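Local structure of DNA polymerase III beta subunit (Streptococcus pyogenes, 2AVT) at residues I30-V43 / I69-F82. The protein probably forms the ring-shaped sliding clamp that encircles DNA and holds the replicative polymerase on its template during replication. Residues are numbered along the deposited sequence; the frame is centred on the assembly and turned at random.
Sequences ILSSIKIEVTSTGV and ITSPGAILLEASFF
Strands 33-39 and 73-78 pair antiparallel, and the second of them runs straight into helix 79-88. Six backbone hydrogen bonds zip the strands together in the hydrogen-bonded pairs I34-L77, I36-I75 and V38-G73. The face carrying I34, I36 and V38 turns to the domain interior. There I36, with CG1 anti to its carbonyl carbon (chi1 -58°), sends CD1 to within 3.8 Å of F82 CE2, while L77 CD1 lies over one face of the same ring, toward its rim. I34 CB meets A79 CB at 3.9 Å, and L15 of helix 8-18 packs on both I34 and F82. This is the strand-and-helix layering of the DNA-clamp fold, with 73-78 as an edge strand in this chain. On the other face L76 forks: CD2 presses tightly on K35 CB at 3.4 Å and CD1 reaches I30 CD1 at 3.7 Å. K35 then stretches away, its NZ making a salt bridge to E37 OE2 (2.9 Å). At the helix start, A79 N donates to a lone pair of S32 O (3.1 Å), and a water links that oxygen to S80 N. The bent side chain of E78, the N-cap residue, brings OE1 2.6 Å from S32 OG; a second water bridges OE2 and that hydroxyl, which also has P29 O within hydrogen-bonding reach. At the other end of the pair the side chains of V38 and I69 run past one another in opposite senses, V38 CG1 3.7 Å from I69 CG2, with F4 of strand 3-7 against both.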
ATOM      1  N   ILE A  30       2.770  27.383  -4.823  1.00 22.05           N
ATOM      2  CA  ILE A  30       4.051  27.445  -4.127  1.00 21.65           C
ATOM      3  C   ILE A  30       4.148  26.539  -2.888  1.00 20.15           C
ATOM      4  O   ILE A  30       5.247  26.231  -2.432  1.00 20.78           O
ATOM      5  CB  ILE A  30       4.392  28.906  -3.737  1.00 25.34           C
ATOM      6  CG1 ILE A  30       5.890  29.030  -3.454  1.00 24.78           C
ATOM      7  CG2 ILE A  30       3.551  29.360  -2.529  1.00 21.98           C
ATOM      8  CD1 ILE A  30       6.765  28.745  -4.673  1.00 26.56           C
ATOM      9  N   LEU A  31       3.017  26.070  -2.367  1.00 16.65           N
ATOM     10  CA  LEU A  31       3.059  25.218  -1.179  1.00 18.72           C
ATOM     11  C   LEU A  31       3.528  23.797  -1.469  1.00 18.70           C
ATOM     12  O   LEU A  31       3.699  23.002  -0.547  1.00 18.30           O
ATOM     13  CB  LEU A  31       1.694  25.190  -0.472  1.00 17.30           C
ATOM     14  CG  LEU A  31       1.227  26.540   0.086  1.00 20.37           C
ATOM     15  CD1 LEU A  31      -0.071  26.352   0.866  1.00 21.19           C
ATOM     16  CD2 LEU A  31       2.310  27.130   1.001  1.00 21.49           C
ATOM     17  N   SER A  32       3.705  23.465  -2.747  1.00 17.67           N
ATOM     18  CA  SER A  32       4.207  22.138  -3.123  1.00 18.98           C
ATOM     19  C   SER A  32       5.723  22.103  -2.883  1.00 18.32           C
ATOM     20  O   SER A  32       6.358  21.047  -2.927  1.00 21.11           O
ATOM     21  CB  SER A  32       3.957  21.873  -4.614  1.00 17.27           C
ATOM     22  OG  SER A  32       4.700  22.796  -5.396  1.00 16.97           O
ATOM     23  N   SER A  33       6.315  23.260  -2.638  1.00 20.86           N
ATOM     24  CA  SER A  33       7.751  23.289  -2.447  1.00 24.96           C
ATOM     25  C   SER A  33       8.223  23.200  -1.002  1.00 25.86           C
ATOM     26  O   SER A  33       7.465  23.454  -0.048  1.00 21.93           O
ATOM     27  CB  SER A  33       8.329  24.541  -3.105  1.00 30.02           C
ATOM     28  OG  SER A  33       7.822  25.705  -2.492  1.00 37.94           O
ATOM     29  N   ILE A  34       9.471  22.774  -0.841  1.00 21.60           N
ATOM     30  CA  ILE A  34      10.053  22.725   0.482  1.00 21.20           C
ATOM     31  C   ILE A  34      10.995  23.919   0.515  1.00 21.62           C
ATOM     32  O   ILE A  34      11.680  24.225  -0.473  1.00 21.96           O
ATOM     33  CB  ILE A  34      10.814  21.397   0.739  1.00 22.49           C
ATOM     34  CG1 ILE A  34      11.394  21.404   2.158  1.00 23.16           C
ATOM     35  CG2 ILE A  34      11.888  21.198  -0.300  1.00 17.55           C
ATOM     36  CD1 ILE A  34      11.610  20.021   2.746  1.00 24.32           C
ATOM     37  N   LYS A  35      10.995  24.631   1.632  1.00 20.19           N
ATOM     38  CA  LYS A  35      11.845  25.799   1.776  1.00 21.19           C
ATOM     39  C   LYS A  35      13.076  25.394   2.564  1.00 22.11           C
ATOM     40  O   LYS A  35      12.974  24.761   3.610  1.00 22.51           O
ATOM     41  CB  LYS A  35      11.075  26.911   2.496  1.00 24.12           C
ATOM     42  CG  LYS A  35      11.865  28.162   2.778  1.00 25.68           C
ATOM     43  CD  LYS A  35      11.008  29.141   3.576  1.00 31.82           C
ATOM     44  CE  LYS A  35      11.841  30.279   4.142  1.00 37.70           C
ATOM     45  NZ  LYS A  35      11.092  31.008   5.222  1.00 41.88           N
ATOM     46  N   ILE A  36      14.244  25.744   2.041  1.00 23.29           N
ATOM     47  CA  ILE A  36      15.496  25.397   2.688  1.00 24.31           C
ATOM     48  C   ILE A  36      16.264  26.660   3.039  1.00 26.85           C
ATOM     49  O   ILE A  36      16.630  27.438   2.159  1.00 25.49           O
ATOM     50  CB  ILE A  36      16.368  24.533   1.761  1.00 24.10           C
ATOM     51  CG1 ILE A  36      15.607  23.266   1.364  1.00 23.08           C
ATOM     52  CG2 ILE A  36      17.663  24.164   2.460  1.00 20.53           C
ATOM     53  CD1 ILE A  36      16.372  22.367   0.420  1.00 23.95           C
ATOM     54  N   GLU A  37      16.485  26.879   4.328  1.00 26.66           N
ATOM     55  CA  GLU A  37      17.235  28.047   4.764  1.00 30.27           C
ATOM     56  C   GLU A  37      18.492  27.559   5.457  1.00 29.28           C
ATOM     57  O   GLU A  37      18.423  26.793   6.412  1.00 29.66           O
ATOM     58  CB  GLU A  37      16.415  28.889   5.732  1.00 33.12           C
ATOM     59  CG  GLU A  37      15.155  29.442   5.132  1.00 37.25           C
ATOM     60  CD  GLU A  37      14.277  30.102   6.172  1.00 42.01           C
ATOM     61  OE1 GLU A  37      13.933  29.430   7.178  1.00 39.35           O
ATOM     62  OE2 GLU A  37      13.930  31.286   5.977  1.00 45.46           O
ATOM     63  N   VAL A  38      19.637  28.009   4.969  1.00 29.33           N
ATOM     64  CA  VAL A  38      20.904  27.600   5.536  1.00 29.61           C
ATOM     65  C   VAL A  38      21.502  28.738   6.351  1.00 31.11           C
ATOM     66  O   VAL A  38      21.745  29.831   5.828  1.00 30.88           O
ATOM     67  CB  VAL A  38      21.890  27.182   4.420  1.00 30.92           C
ATOM     68  CG1 VAL A  38      23.206  26.741   5.026  1.00 29.84           C
ATOM     69  CG2 VAL A  38      21.277  26.055   3.576  1.00 26.90           C
ATOM     70  N   THR A  39      21.713  28.485   7.641  1.00 33.01           N
ATOM     71  CA  THR A  39      22.300  29.488   8.526  1.00 33.83           C
ATOM     72  C   THR A  39      23.581  28.943   9.145  1.00 34.66           C
ATOM     73  O   THR A  39      23.943  27.781   8.933  1.00 34.95           O
ATOM     74  CB  THR A  39      21.322  29.901   9.644  1.00 34.76           C
ATOM     75  OG1 THR A  39      21.145  28.817  10.561  1.00 34.47           O
ATOM     76  CG2 THR A  39      19.974  30.269   9.048  1.00 35.47           C
ATOM     77  N   SER A  40      24.269  29.779   9.915  1.00 36.03           N
ATOM     78  CA  SER A  40      25.523  29.367  10.534  1.00 36.04           C
ATOM     79  C   SER A  40      25.389  28.183  11.485  1.00 34.77           C
ATOM     80  O   SER A  40      26.315  27.383  11.646  1.00 34.16           O
ATOM     81  CB  SER A  40      26.131  30.546  11.289  1.00 39.20           C
ATOM     82  OG  SER A  40      26.231  31.678  10.446  1.00 45.51           O
ATOM     83  N   THR A  41      24.226  28.057  12.107  1.00 34.47           N
ATOM     84  CA  THR A  41      24.028  26.992  13.070  1.00 33.42           C
ATOM     85  C   THR A  41      23.259  25.770  12.586  1.00 33.45           C
ATOM     86  O   THR A  41      23.056  24.827  13.349  1.00 33.82           O
ATOM     87  CB  THR A  41      23.340  27.549  14.316  1.00 35.75           C
ATOM     88  OG1 THR A  41      22.147  28.238  13.926  1.00 35.45           O
ATOM     89  CG2 THR A  41      24.262  28.527  15.034  1.00 35.99           C
ATOM     90  N   GLY A  42      22.825  25.765  11.329  1.00 32.05           N
ATOM     91  CA  GLY A  42      22.096  24.603  10.846  1.00 27.34           C
ATOM     92  C   GLY A  42      21.325  24.809   9.556  1.00 26.07           C
ATOM     93  O   GLY A  42      21.315  25.897   8.977  1.00 23.72           O
ATOM     94  N   VAL A  43      20.680  23.740   9.104  1.00 25.62           N
ATOM     95  CA  VAL A  43      19.881  23.778   7.888  1.00 25.16           C
ATOM     96  C   VAL A  43      18.422  23.634   8.296  1.00 23.49           C
ATOM     97  O   VAL A  43      18.005  22.603   8.815  1.00 26.07           O
ATOM     98  CB  VAL A  43      20.289  22.634   6.930  1.00 27.26           C
ATOM     99  CG1 VAL A  43      19.250  22.476   5.816  1.00 27.18           C
ATOM    100  CG2 VAL A  43      21.672  22.938   6.330  1.00 22.60           C
ATOM    101  N   ILE A  69      28.533  23.383   7.003  1.00 32.16           N
ATOM    102  CA  ILE A  69      28.013  24.530   6.279  1.00 31.24           C
ATOM    103  C   ILE A  69      29.114  25.512   5.918  1.00 32.40           C
ATOM    104  O   ILE A  69      29.874  25.971   6.774  1.00 33.08           O
ATOM    105  CB  ILE A  69      26.939  25.243   7.111  1.00 30.64           C
ATOM    106  CG1 ILE A  69      25.723  24.316   7.266  1.00 31.97           C
ATOM    107  CG2 ILE A  69      26.576  26.564   6.468  1.00 31.06           C
ATOM    108  CD1 ILE A  69      24.617  24.874   8.142  1.00 33.55           C
ATOM    109  N   THR A  70      29.173  25.842   4.635  1.00 34.01           N
ATOM    110  CA  THR A  70      30.179  26.741   4.089  1.00 34.47           C
ATOM    111  C   THR A  70      29.669  28.140   3.794  1.00 35.41           C
ATOM    112  O   THR A  70      30.400  29.115   3.962  1.00 34.52           O
ATOM    113  CB  THR A  70      30.749  26.155   2.795  1.00 35.01           C
ATOM    114  OG1 THR A  70      31.572  25.030   3.115  1.00 37.76           O
ATOM    115  CG2 THR A  70      31.553  27.195   2.034  1.00 38.02           C
ATOM    116  N   SER A  71      28.419  28.238   3.347  1.00 34.94           N
ATOM    117  CA  SER A  71      27.833  29.531   3.020  1.00 33.90           C
ATOM    118  C   SER A  71      26.318  29.531   3.235  1.00 34.57           C
ATOM    119  O   SER A  71      25.638  28.537   2.969  1.00 32.12           O
ATOM    120  CB  SER A  71      28.164  29.894   1.570  1.00 34.17           C
ATOM    121  OG  SER A  71      27.691  31.194   1.254  1.00 37.78           O
ATOM    122  N   PRO A  72      25.779  30.654   3.736  1.00 34.77           N
ATOM    123  CA  PRO A  72      24.358  30.884   4.030  1.00 36.24           C
ATOM    124  C   PRO A  72      23.524  31.041   2.761  1.00 34.74           C
ATOM    125  O   PRO A  72      24.063  31.299   1.688  1.00 35.90           O
ATOM    126  CB  PRO A  72      24.371  32.184   4.852  1.00 37.50           C
ATOM    127  CG  PRO A  72      25.779  32.272   5.377  1.00 38.18           C
ATOM    128  CD  PRO A  72      26.592  31.786   4.208  1.00 36.36           C
ATOM    129  N   GLY A  73      22.210  30.891   2.890  1.00 32.79           N
ATOM    130  CA  GLY A  73      21.343  31.037   1.736  1.00 31.68           C
ATOM    131  C   GLY A  73      19.947  30.502   1.983  1.00 30.55           C
ATOM    132  O   GLY A  73      19.663  29.925   3.033  1.00 29.33           O
ATOM    133  N   ALA A  74      19.066  30.705   1.011  1.00 28.33           N
ATOM    134  CA  ALA A  74      17.697  30.235   1.129  1.00 27.19           C
ATOM    135  C   ALA A  74      17.138  29.943  -0.263  1.00 25.50           C
ATOM    136  O   ALA A  74      17.337  30.717  -1.199  1.00 28.08           O
ATOM    137  CB  ALA A  74      16.853  31.276   1.847  1.00 29.54           C
ATOM    138  N   ILE A  75      16.445  28.821  -0.405  1.00 24.56           N
ATOM    139  CA  ILE A  75      15.896  28.449  -1.700  1.00 21.87           C
ATOM    140  C   ILE A  75      14.680  27.555  -1.557  1.00 21.29           C
ATOM    141  O   ILE A  75      14.501  26.910  -0.522  1.00 21.36           O
ATOM    142  CB  ILE A  75      16.969  27.715  -2.565  1.00 22.32           C
ATOM    143  CG1 ILE A  75      16.491  27.589  -4.012  1.00 23.97           C
ATOM    144  CG2 ILE A  75      17.242  26.314  -2.016  1.00 21.01           C
ATOM    145  CD1 ILE A  75      17.487  26.882  -4.915  1.00 26.57           C
ATOM    146  N   LEU A  76      13.842  27.545  -2.594  1.00 20.20           N
ATOM    147  CA  LEU A  76      12.644  26.716  -2.662  1.00 18.60           C
ATOM    148  C   LEU A  76      12.810  25.682  -3.791  1.00 20.65           C
ATOM    149  O   LEU A  76      13.234  26.020  -4.896  1.00 20.22           O
ATOM    150  CB  LEU A  76      11.404  27.567  -2.968  1.00 21.45           C
ATOM    151  CG  LEU A  76      11.038  28.765  -2.081  1.00 21.30           C
ATOM    152  CD1 LEU A  76       9.725  29.377  -2.587  1.00 23.42           C
ATOM    153  CD2 LEU A  76      10.884  28.304  -0.635  1.00 20.25           C
ATOM    154  N   LEU A  77      12.440  24.438  -3.514  1.00 20.58           N
ATOM    155  CA  LEU A  77      12.533  23.351  -4.484  1.00 21.10           C
ATOM    156  C   LEU A  77      11.256  22.525  -4.367  1.00 22.21           C
ATOM    157  O   LEU A  77      10.672  22.453  -3.280  1.00 22.17           O
ATOM    158  CB  LEU A  77      13.753  22.462  -4.161  1.00 20.07           C
ATOM    159  CG  LEU A  77      15.138  23.109  -4.249  1.00 20.86           C
ATOM    160  CD1 LEU A  77      16.207  22.216  -3.604  1.00 22.78           C
ATOM    161  CD2 LEU A  77      15.461  23.364  -5.711  1.00 21.56           C
ATOM    162  N   GLU A  78      10.800  21.921  -5.466  1.00 21.25           N
ATOM    163  CA  GLU A  78       9.594  21.092  -5.393  1.00 22.85           C
ATOM    164  C   GLU A  78       9.933  19.968  -4.428  1.00 23.85           C
ATOM    165  O   GLU A  78      10.872  19.208  -4.658  1.00 22.33           O
ATOM    166  CB  GLU A  78       9.233  20.506  -6.761  1.00 25.12           C
ATOM    167  CG  GLU A  78       8.671  21.510  -7.748  1.00 25.82           C
ATOM    168  CD  GLU A  78       7.386  22.148  -7.258  1.00 26.15           C
ATOM    169  OE1 GLU A  78       6.550  21.426  -6.680  1.00 28.07           O
ATOM    170  OE2 GLU A  78       7.207  23.363  -7.465  1.00 28.89           O
ATOM    171  N   ALA A  79       9.166  19.861  -3.351  1.00 23.37           N
ATOM    172  CA  ALA A  79       9.416  18.864  -2.312  1.00 23.39           C
ATOM    173  C   ALA A  79       9.544  17.386  -2.704  1.00 25.10           C
ATOM    174  O   ALA A  79      10.606  16.790  -2.532  1.00 22.51           O
ATOM    175  CB  ALA A  79       8.379  19.007  -1.222  1.00 22.74           C
ATOM    176  N   SER A  80       8.459  16.780  -3.176  1.00 24.64           N
ATOM    177  CA  SER A  80       8.484  15.368  -3.547  1.00 27.98           C
ATOM    178  C   SER A  80       9.589  15.058  -4.544  1.00 29.37           C
ATOM    179  O   SER A  80      10.282  14.049  -4.436  1.00 30.86           O
ATOM    180  CB  SER A  80       7.135  14.949  -4.130  1.00 30.50           C
ATOM    181  OG  SER A  80       6.174  14.857  -3.101  1.00 35.25           O
ATOM    182  N   PHE A  81       9.753  15.945  -5.513  1.00 27.78           N
ATOM    183  CA  PHE A  81      10.773  15.774  -6.528  1.00 27.12           C
ATOM    184  C   PHE A  81      12.184  15.852  -5.912  1.00 26.99           C
ATOM    185  O   PHE A  81      13.042  15.002  -6.174  1.00 23.79           O
ATOM    186  CB  PHE A  81      10.567  16.848  -7.596  1.00 28.69           C
ATOM    187  CG  PHE A  81      11.575  16.809  -8.706  1.00 29.85           C
ATOM    188  CD1 PHE A  81      11.703  15.690  -9.508  1.00 32.05           C
ATOM    189  CD2 PHE A  81      12.387  17.901  -8.952  1.00 30.27           C
ATOM    190  CE1 PHE A  81      12.627  15.662 -10.538  1.00 31.33           C
ATOM    191  CE2 PHE A  81      13.310  17.876  -9.978  1.00 34.45           C
ATOM    192  CZ  PHE A  81      13.427  16.752 -10.771  1.00 31.19           C
ATOM    193  N   PHE A  82      12.416  16.857  -5.076  1.00 23.72           N
ATOM    194  CA  PHE A  82      13.722  17.029  -4.458  1.00 23.45           C
ATOM    195  C   PHE A  82      14.101  15.839  -3.597  1.00 23.79           C
ATOM    196  O   PHE A  82      15.238  15.359  -3.643  1.00 23.38           O
ATOM    197  CB  PHE A  82      13.742  18.292  -3.595  1.00 24.82           C
ATOM    198  CG  PHE A  82      15.040  18.507  -2.878  1.00 24.03           C
ATOM    199  CD1 PHE A  82      16.222  18.649  -3.589  1.00 24.99           C
ATOM    200  CD2 PHE A  82      15.079  18.584  -1.493  1.00 23.04           C
ATOM    201  CE1 PHE A  82      17.425  18.872  -2.928  1.00 23.56           C
ATOM    202  CE2 PHE A  82      16.276  18.805  -0.826  1.00 24.82           C
ATOM    203  CZ  PHE A  82      17.451  18.951  -1.546  1.00 24.07           C
TER
HETATM  204  O   HOH W   1       5.983  18.462  -3.719  1.00 22.95           O
HETATM  205  O   HOH W   2       5.926  25.066  -5.836  1.00 31.33           O